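PDB 3QXZ: enoyl-CoA hydratase/isomerase from Mycobacterium abscessus, which probably catalyses the hydration or double-bond isomerisation of enoyl-CoA thioesters. Local coordinates for residues G16-T21 with R53-T58; T21-S26 with T58-A63; V101-N106 with D121-A126. All coordinates share one frame; numbering follows the deposited sequence.

Contact 1. Residues G16-T21 with R53-T58; sequences GVAVLT and RVIVLT. With EDO (1,2-ethanediol), chain H.
Strands 17-23 and 54-59 are the two parallel strands of a beta-alpha-beta unit whose crossover is helix 33-48, and Val17 to Thr21 pair here in register with Val54 to Thr58. The backbone ladder runs from Ala18 N to Val54 O (2.9 Å), through Val56 N to Ala18 O (2.7 Å) and Leu20 N to Val56 O, to Thr58 N on Leu20 O. At its start Gly16 O takes Arg53 N at 2.7 Å and, weakly, Val54 N.

On one face Val17 CG1, held anti to its backbone N (chi1 176°), slants against Val56 CG2 at 4.0 Å, and Val19 CG1 meets Thr58 CG2, which also has Thr21 OG1 at 3.6 Å; Thr58 OG1 turns instead to Ala104 O. Helix 186-203 covers Val17, Val19 and Val54. The other face carries Leu20, whose CD1 reaches back to Ile55 CG2 while its CB meets Leu57 CD1 at 3.9 Å, under helix 33-48. Arg53 bends away, and its NE donates to O2 of an ethanediol (2.9 Å), probably from the crystallisation liquor.

Mostly aliphatic side chains cover both faces, so the polar pairing between the two segments is made by the backbone.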
loop_
_atom_site.group_PDB
_atom_site.type_symbol
_atom_site.label_atom_id
_atom_site.label_comp_id
_atom_site.label_asym_id
_atom_site.label_seq_id
_atom_site.Cartn_x
_atom_site.Cartn_y
_atom_site.Cartn_z
ATOM N N GLY A 16 10.012 -30.161 8.292
ATOM C CA GLY A 16 10.095 -29.116 7.287
ATOM C C GLY A 16 9.980 -27.687 7.789
ATOM O O GLY A 16 10.090 -26.772 6.986
ATOM N N VAL A 17 9.761 -27.497 9.093
ATOM C CA VAL A 17 9.588 -26.162 9.666
ATOM C C VAL A 17 10.696 -25.886 10.679
ATOM O O VAL A 17 10.908 -26.667 11.621
ATOM C CB VAL A 17 8.174 -25.976 10.285
ATOM C CG1 VAL A 17 8.041 -24.596 10.966
ATOM C CG2 VAL A 17 7.085 -26.191 9.223
ATOM N N ALA A 18 11.423 -24.788 10.467
ATOM C CA ALA A 18 12.443 -24.334 11.401
ATOM C C ALA A 18 11.878 -23.229 12.276
ATOM O O ALA A 18 11.313 -22.259 11.761
ATOM C CB ALA A 18 13.693 -23.833 10.659
ATOM N N VAL A 19 12.017 -23.369 13.587
ATOM C CA VAL A 19 11.597 -22.333 14.519
ATOM C C VAL A 19 12.839 -21.720 15.146
ATOM O O VAL A 19 13.660 -22.425 15.765
ATOM C CB VAL A 19 10.639 -22.881 15.628
ATOM C CG1 VAL A 19 10.211 -21.751 16.560
ATOM C CG2 VAL A 19 9.416 -23.533 15.001
ATOM N N LEU A 20 12.992 -20.408 14.961
ATOM C CA LEU A 20 14.010 -19.602 15.608
ATOM C C LEU A 20 13.390 -18.818 16.745
ATOM O O LEU A 20 12.385 -18.107 16.539
ATOM C CB LEU A 20 14.640 -18.640 14.610
ATOM C CG LEU A 20 15.437 -19.265 13.468
ATOM C CD1 LEU A 20 15.830 -18.199 12.490
ATOM C CD2 LEU A 20 16.695 -19.974 14.016
ATOM N N THR A 21 13.982 -18.931 17.943
ATOM C CA THR A 21 13.465 -18.240 19.112
ATOM C C THR A 21 14.490 -17.269 19.671
ATOM O O THR A 21 15.634 -17.659 19.950
ATOM C CB THR A 21 13.052 -19.246 20.216
ATOM O OG1 THR A 21 12.120 -20.187 19.674
ATOM C CG2 THR A 21 12.395 -18.511 21.383
ATOM N N ARG A 53 11.344 -25.916 4.697
ATOM C CA ARG A 53 10.312 -25.333 3.838
ATOM C C ARG A 53 9.848 -23.952 4.293
ATOM O O ARG A 53 9.460 -23.120 3.452
ATOM C CB ARG A 53 9.100 -26.269 3.738
ATOM C CG ARG A 53 9.379 -27.616 3.011
ATOM C CD ARG A 53 9.800 -27.461 1.541
ATOM N NE ARG A 53 8.987 -26.427 0.926
ATOM C CZ ARG A 53 7.718 -26.548 0.569
ATOM N NH1 ARG A 53 7.075 -27.727 0.583
ATOM N NH2 ARG A 53 7.091 -25.465 0.134
ATOM N N VAL A 54 9.878 -23.716 5.602
ATOM C CA VAL A 54 9.388 -22.458 6.192
ATOM C C VAL A 54 10.193 -22.199 7.450
ATOM O O VAL A 54 10.542 -23.147 8.180
ATOM C CB VAL A 54 7.876 -22.539 6.598
ATOM C CG1 VAL A 54 7.369 -21.204 7.135
ATOM C CG2 VAL A 54 7.010 -22.999 5.463
ATOM N N ILE A 55 10.453 -20.916 7.707
ATOM C CA ILE A 55 11.087 -20.464 8.935
ATOM C C ILE A 55 10.076 -19.660 9.743
ATOM O O ILE A 55 9.436 -18.745 9.209
ATOM C CB ILE A 55 12.316 -19.589 8.630
ATOM C CG1 ILE A 55 13.358 -20.375 7.829
ATOM C CG2 ILE A 55 12.913 -19.008 9.922
ATOM C CD1 ILE A 55 14.339 -19.505 7.020
ATOM N N VAL A 56 9.931 -20.001 11.019
ATOM C CA VAL A 56 9.101 -19.221 11.953
ATOM C C VAL A 56 10.015 -18.548 12.957
ATOM O O VAL A 56 10.824 -19.227 13.589
ATOM C CB VAL A 56 8.057 -20.116 12.667
ATOM C CG1 VAL A 56 7.250 -19.320 13.709
ATOM C CG2 VAL A 56 7.116 -20.750 11.641
ATOM N N LEU A 57 9.907 -17.225 13.076
ATOM C CA LEU A 57 10.649 -16.432 14.056
ATOM C C LEU A 57 9.737 -16.027 15.211
ATOM O O LEU A 57 8.639 -15.490 14.996
ATOM C CB LEU A 57 11.235 -15.189 13.379
ATOM C CG LEU A 57 12.076 -14.274 14.277
ATOM C CD1 LEU A 57 13.325 -14.960 14.829
ATOM C CD2 LEU A 57 12.448 -13.031 13.460
ATOM N N THR A 58 10.181 -16.287 16.444
ATOM C CA THR A 58 9.360 -16.015 17.620
ATOM C C THR A 58 10.244 -15.634 18.809
ATOM O O THR A 58 11.467 -15.713 18.703
ATOM C CB THR A 58 8.427 -17.215 17.914
ATOM O OG1 THR A 58 7.306 -16.782 18.677
ATOM C CG2 THR A 58 9.161 -18.366 18.607
HETATM C C1 EDO H . 11.791 -22.740 -0.645
HETATM O O1 EDO H . 10.403 -22.478 -0.863
HETATM C C2 EDO H . 11.868 -23.615 0.594
HETATM O O2 EDO H . 11.365 -24.946 0.318
#

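Contact 2. Residues T21-S26 with T58-A63; sequences TLHGPS and TGAPPA
Ala60, Thr58 and Thr21 bury the most surface here, and Ala60 meets Thr21 where the parallel pairing of strands 17-23 and 54-59 runs out. Thr21 CG2, anti to the backbone N while OG1 sits beside that N (chi1 -55°), extends along the sheet to 3.6 Å from Ala60 N and also packs on Gly59 C. The methyl group therefore lies against the peptide that links Gly59 to Ala60. That same amide is engaged from strand 17-23: Ala60 N donates to Leu22 O at 2.9 Å in a nearly straight bond, the donor tilted from the carbonyl plane. Ala60 CB points toward the other segment and comes to 3.7 Å from His23 ND1, meeting the imidazole obliquely. Pro25 CD lies over one face of that ring, and His23 also stacks with the ring of His10 from strand 8-14.

Thr58, which buries nearly as much as Ala60, offers its carbonyl: Thr58 O receives Leu22 N at 2.9 Å, in the carbonyl plane. Leu22 CG stands 3.7 Å from the same Thr58 O. Beyond Ala60 the two segments diverge, the second through a cis peptide between Pro61 and Pro62, yet Asn29 still ties them, its OD1 accepting Gly24 N and its ND2 donating to Ala60 O. This is the carboxyl end of a parallel beta-alpha-beta pair in the crotonase fold, where the strands give way to loops.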
loop_
_atom_site.group_PDB
_atom_site.type_symbol
_atom_site.label_atom_id
_atom_site.label_comp_id
_atom_site.label_asym_id
_atom_site.label_seq_id
_atom_site.Cartn_x
_atom_site.Cartn_y
_atom_site.Cartn_z
ATOM N N THR A 21 13.982 -18.931 17.943
ATOM C CA THR A 21 13.465 -18.240 19.112
ATOM C C THR A 21 14.490 -17.269 19.671
ATOM O O THR A 21 15.634 -17.659 19.950
ATOM C CB THR A 21 13.052 -19.246 20.216
ATOM O OG1 THR A 21 12.120 -20.187 19.674
ATOM C CG2 THR A 21 12.395 -18.511 21.383
ATOM N N LEU A 22 14.070 -16.015 19.827
ATOM C CA LEU A 22 14.885 -14.976 20.454
ATOM C C LEU A 22 14.710 -15.159 21.954
ATOM O O LEU A 22 13.619 -14.982 22.480
ATOM C CB LEU A 22 14.424 -13.579 20.011
ATOM C CG LEU A 22 14.315 -13.351 18.501
ATOM C CD1 LEU A 22 13.687 -11.988 18.227
ATOM C CD2 LEU A 22 15.653 -13.465 17.811
ATOM N N HIS A 23 15.792 -15.534 22.631
ATOM C CA HIS A 23 15.708 -15.989 24.022
ATOM C C HIS A 23 16.583 -15.166 24.963
ATOM O O HIS A 23 17.784 -15.418 25.092
ATOM C CB HIS A 23 16.066 -17.478 24.103
ATOM C CG HIS A 23 15.999 -18.044 25.489
ATOM N ND1 HIS A 23 14.861 -18.639 25.992
ATOM C CD2 HIS A 23 16.930 -18.119 26.470
ATOM C CE1 HIS A 23 15.092 -19.047 27.229
ATOM N NE2 HIS A 23 16.340 -18.745 27.542
ATOM N N GLY A 24 15.977 -14.171 25.608
ATOM C CA GLY A 24 16.653 -13.330 26.598
ATOM C C GLY A 24 15.695 -12.945 27.710
ATOM O O GLY A 24 15.270 -11.793 27.788
ATOM N N PRO A 25 15.363 -13.911 28.596
ATOM C CA PRO A 25 14.356 -13.705 29.649
ATOM C C PRO A 25 14.595 -12.469 30.521
ATOM O O PRO A 25 13.640 -11.756 30.834
ATOM C CB PRO A 25 14.444 -14.995 30.474
ATOM C CG PRO A 25 14.868 -16.025 29.475
ATOM C CD PRO A 25 15.864 -15.300 28.595
ATOM N N SER A 26 15.845 -12.180 30.864
ATOM C CA SER A 26 16.147 -11.038 31.736
ATOM C C SER A 26 15.907 -9.660 31.101
ATOM O O SER A 26 15.813 -8.652 31.806
ATOM C CB SER A 26 17.577 -11.136 32.270
ATOM O OG SER A 26 18.513 -11.087 31.210
ATOM N N THR A 58 10.181 -16.287 16.444
ATOM C CA THR A 58 9.360 -16.015 17.620
ATOM C C THR A 58 10.244 -15.634 18.809
ATOM O O THR A 58 11.467 -15.713 18.703
ATOM C CB THR A 58 8.427 -17.215 17.914
ATOM O OG1 THR A 58 7.306 -16.782 18.677
ATOM C CG2 THR A 58 9.161 -18.366 18.607
ATOM N N GLY A 59 9.630 -15.174 19.900
ATOM C CA GLY A 59 10.382 -14.828 21.116
ATOM C C GLY A 59 10.003 -15.664 22.320
ATOM O O GLY A 59 8.888 -16.168 22.426
ATOM N N ALA A 60 10.944 -15.794 23.254
ATOM C CA ALA A 60 10.637 -16.445 24.532
ATOM C C ALA A 60 9.587 -15.604 25.259
ATOM O O ALA A 60 9.793 -14.415 25.461
ATOM C CB ALA A 60 11.896 -16.567 25.379
ATOM N N PRO A 61 8.451 -16.216 25.661
ATOM C CA PRO A 61 7.411 -15.429 26.328
ATOM C C PRO A 61 7.948 -14.695 27.566
ATOM O O PRO A 61 8.842 -15.216 28.241
ATOM C CB PRO A 61 6.367 -16.489 26.712
ATOM C CG PRO A 61 6.499 -17.513 25.658
ATOM C CD PRO A 61 7.992 -17.587 25.364
ATOM N N PRO A 62 7.387 -13.520 27.894
ATOM C CA PRO A 62 6.168 -12.932 27.332
ATOM C C PRO A 62 6.379 -11.981 26.146
ATOM O O PRO A 62 5.419 -11.360 25.696
ATOM C CB PRO A 62 5.608 -12.151 28.524
ATOM C CG PRO A 62 6.839 -11.660 29.225
ATOM C CD PRO A 62 7.904 -12.715 29.022
ATOM N N ALA A 63 7.606 -11.847 25.656
ATOM C CA ALA A 63 7.877 -10.832 24.642
ATOM C C ALA A 63 8.323 -11.439 23.313
ATOM O O ALA A 63 8.749 -12.599 23.254
ATOM C CB ALA A 63 8.924 -9.870 25.163
#

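Contact 3. Residues V101-N106 with D121-A126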
loop_
_atom_site.group_PDB
_atom_site.type_symbol
_atom_site.label_atom_id
_atom_site.label_comp_id
_atom_site.label_asym_id
_atom_site.label_seq_id
_atom_site.Cartn_x
_atom_site.Cartn_y
_atom_site.Cartn_z
ATOM N N VAL A 101 9.128 -16.837 5.471
ATOM C CA VAL A 101 9.407 -16.523 6.872
ATOM C C VAL A 101 8.145 -15.941 7.489
ATOM O O VAL A 101 7.601 -14.947 6.977
ATOM C CB VAL A 101 10.577 -15.515 6.993
ATOM C CG1 VAL A 101 10.765 -15.091 8.450
ATOM C CG2 VAL A 101 11.883 -16.147 6.475
ATOM N N ILE A 102 7.682 -16.554 8.576
ATOM C CA ILE A 102 6.550 -16.072 9.343
ATOM C C ILE A 102 7.038 -15.608 10.712
ATOM O O ILE A 102 7.737 -16.355 11.406
ATOM C CB ILE A 102 5.517 -17.203 9.557
ATOM C CG1 ILE A 102 5.010 -17.757 8.216
ATOM C CG2 ILE A 102 4.340 -16.711 10.444
ATOM C CD1 ILE A 102 4.187 -19.072 8.350
ATOM N N ALA A 103 6.706 -14.373 11.088
ATOM C CA ALA A 103 7.019 -13.855 12.421
ATOM C C ALA A 103 5.825 -14.070 13.327
ATOM O O ALA A 103 4.727 -13.488 13.112
ATOM C CB ALA A 103 7.425 -12.386 12.349
ATOM N N ALA A 104 6.022 -14.954 14.301
ATOM C CA ALA A 104 5.038 -15.215 15.347
ATOM C C ALA A 104 5.356 -14.255 16.487
ATOM O O ALA A 104 6.165 -14.553 17.381
ATOM C CB ALA A 104 5.117 -16.692 15.795
ATOM N N VAL A 105 4.776 -13.058 16.378
ATOM C CA VAL A 105 5.073 -11.954 17.291
ATOM C C VAL A 105 4.194 -12.132 18.529
ATOM O O VAL A 105 3.078 -11.620 18.628
ATOM C CB VAL A 105 4.899 -10.582 16.604
ATOM C CG1 VAL A 105 5.324 -9.478 17.525
ATOM C CG2 VAL A 105 5.739 -10.521 15.308
ATOM N N ASN A 106 4.719 -12.936 19.450
ATOM C CA ASN A 106 3.970 -13.437 20.606
ATOM C C ASN A 106 3.808 -12.439 21.742
ATOM O O ASN A 106 3.172 -12.743 22.747
ATOM C CB ASN A 106 4.656 -14.694 21.147
ATOM C CG ASN A 106 6.095 -14.441 21.479
ATOM O OD1 ASN A 106 6.909 -14.220 20.584
ATOM N ND2 ASN A 106 6.431 -14.402 22.792
ATOM N N ASP A 121 7.611 -12.302 5.750
ATOM C CA ASP A 121 6.517 -12.260 4.772
ATOM C C ASP A 121 5.172 -12.016 5.430
ATOM O O ASP A 121 4.317 -11.297 4.896
ATOM C CB ASP A 121 6.486 -13.578 4.005
ATOM C CG ASP A 121 7.785 -13.868 3.316
ATOM O OD1 ASP A 121 8.257 -12.979 2.565
ATOM O OD2 ASP A 121 8.351 -14.965 3.528
ATOM N N ILE A 122 5.001 -12.642 6.586
ATOM C CA ILE A 122 3.705 -12.743 7.258
ATOM C C ILE A 122 3.948 -12.496 8.749
ATOM O O ILE A 122 4.946 -12.972 9.309
ATOM C CB ILE A 122 3.117 -14.151 7.023
ATOM C CG1 ILE A 122 2.832 -14.372 5.522
ATOM C CG2 ILE A 122 1.857 -14.410 7.916
ATOM C CD1 ILE A 122 2.709 -15.875 5.090
ATOM N N ARG A 123 3.064 -11.726 9.381
ATOM C CA ARG A 123 3.132 -11.452 10.825
ATOM C C ARG A 123 1.808 -11.785 11.497
ATOM O O ARG A 123 0.742 -11.378 11.037
ATOM C CB ARG A 123 3.460 -9.975 11.097
ATOM C CG ARG A 123 4.952 -9.667 11.090
ATOM C CD ARG A 123 5.267 -8.155 10.994
ATOM N NE ARG A 123 4.762 -7.617 9.731
ATOM C CZ ARG A 123 5.291 -7.878 8.545
ATOM N NH1 ARG A 123 6.417 -8.589 8.423
ATOM N NH2 ARG A 123 4.662 -7.447 7.473
ATOM N N ILE A 124 1.914 -12.506 12.610
ATOM C CA ILE A 124 0.774 -12.727 13.498
ATOM C C ILE A 124 1.170 -12.094 14.820
ATOM O O ILE A 124 2.236 -12.431 15.375
ATOM C CB ILE A 124 0.483 -14.232 13.662
ATOM C CG1 ILE A 124 0.152 -14.860 12.294
ATOM C CG2 ILE A 124 -0.686 -14.449 14.659
ATOM C CD1 ILE A 124 -0.030 -16.394 12.378
ATOM N N LEU A 125 0.343 -11.159 15.304
ATOM C CA LEU A 125 0.662 -10.387 16.523
ATOM C C LEU A 125 -0.247 -10.713 17.702
ATOM O O LEU A 125 -1.443 -10.945 17.541
ATOM C CB LEU A 125 0.628 -8.865 16.248
ATOM C CG LEU A 125 1.922 -8.192 15.785
ATOM C CD1 LEU A 125 2.440 -8.754 14.464
ATOM C CD2 LEU A 125 1.701 -6.669 15.649
ATOM N N ALA A 126 0.355 -10.677 18.881
ATOM C CA ALA A 126 -0.357 -10.868 20.149
ATOM C C ALA A 126 -1.176 -9.621 20.482
ATOM O O ALA A 126 -0.638 -8.503 20.520
ATOM C CB ALA A 126 0.646 -11.128 21.249
#
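Val101 and Asp121 open the contact with a two-way polar grip. Val101 N donates to Asp121 OD2 at 2.8 Å, nearly straight (166° at the hydrogen), meeting the oxygen on its anti side and 24° out of the carboxylate plane. In return Asp121 N donates to Val101 O at 2.9 Å. With CG beside its own backbone N (chi1 -58°), the aspartate places OD2 just ahead of the strand's first amide, Val101 N. Its two oxygens have further partners: OD2 forms a salt bridge with Lys213 and OD1 accepts Trp217 NE1. Such company would be expected to favour the charged form of this buried acid.

Backbone bonds continue the pairing in parallel. Ala103 N reaches Ile122 O, Ile124 N reaches Ala103 O, Val105 N reaches Ile124 O at 2.8 Å, and Ala126 N closes on Val105 O. The last two are more bent at the hydrogen, where Val105 centres an inverse gamma turn.

Apolar contacts divide between the faces. Ile102 CG2 lies 4.2 Å from Ile122 CG2 on the side met by helix 186-203. On the other, Val105 and Leu125 run alongside each other, Val105 CB 3.7 Å from Leu125 CD1, with Tyr131 against both. Ala103 CB packs at 3.9 Å on Arg123 CG; the guanidinium continues away to backbone oxygens, including that of Leu179. At the far end Ala126 CB touches Asn106 O at 3.4 Å.

Ala157, Ala160 and Glu161 of the second subunit pack on Arg123, Asp121 and Ile122 respectively, so the Asp121 end of the contact also borders a subunit interface. These neighbouring parallel strands belong to the central sheet of the crotonase fold.

Overall arrangement
All three contacts are pairings in one sheet, where strand 54-59 borders strand 101-105. Contacts 1 and 2 hold the same two strands in succession, sharing Thr21 and Thr58: contact 1 is buried and mostly aliphatic, whereas contact 2, partly buried, passes into loops, one of them carrying a Pro-Pro pair. Contact 3 is wholly buried, nearest the centre of the chain, and adds a buried carboxylate to the backbone ladder. It meets the others through polar links: Leu57 O lies 2.8 Å from Ala104 N, a probable hydrogen bond, the Thr58 hydroxyl reaches the same residue, and Asn106 OD1 accepts Gly59 N. Of the three, contact 3 alone is touched by another subunit.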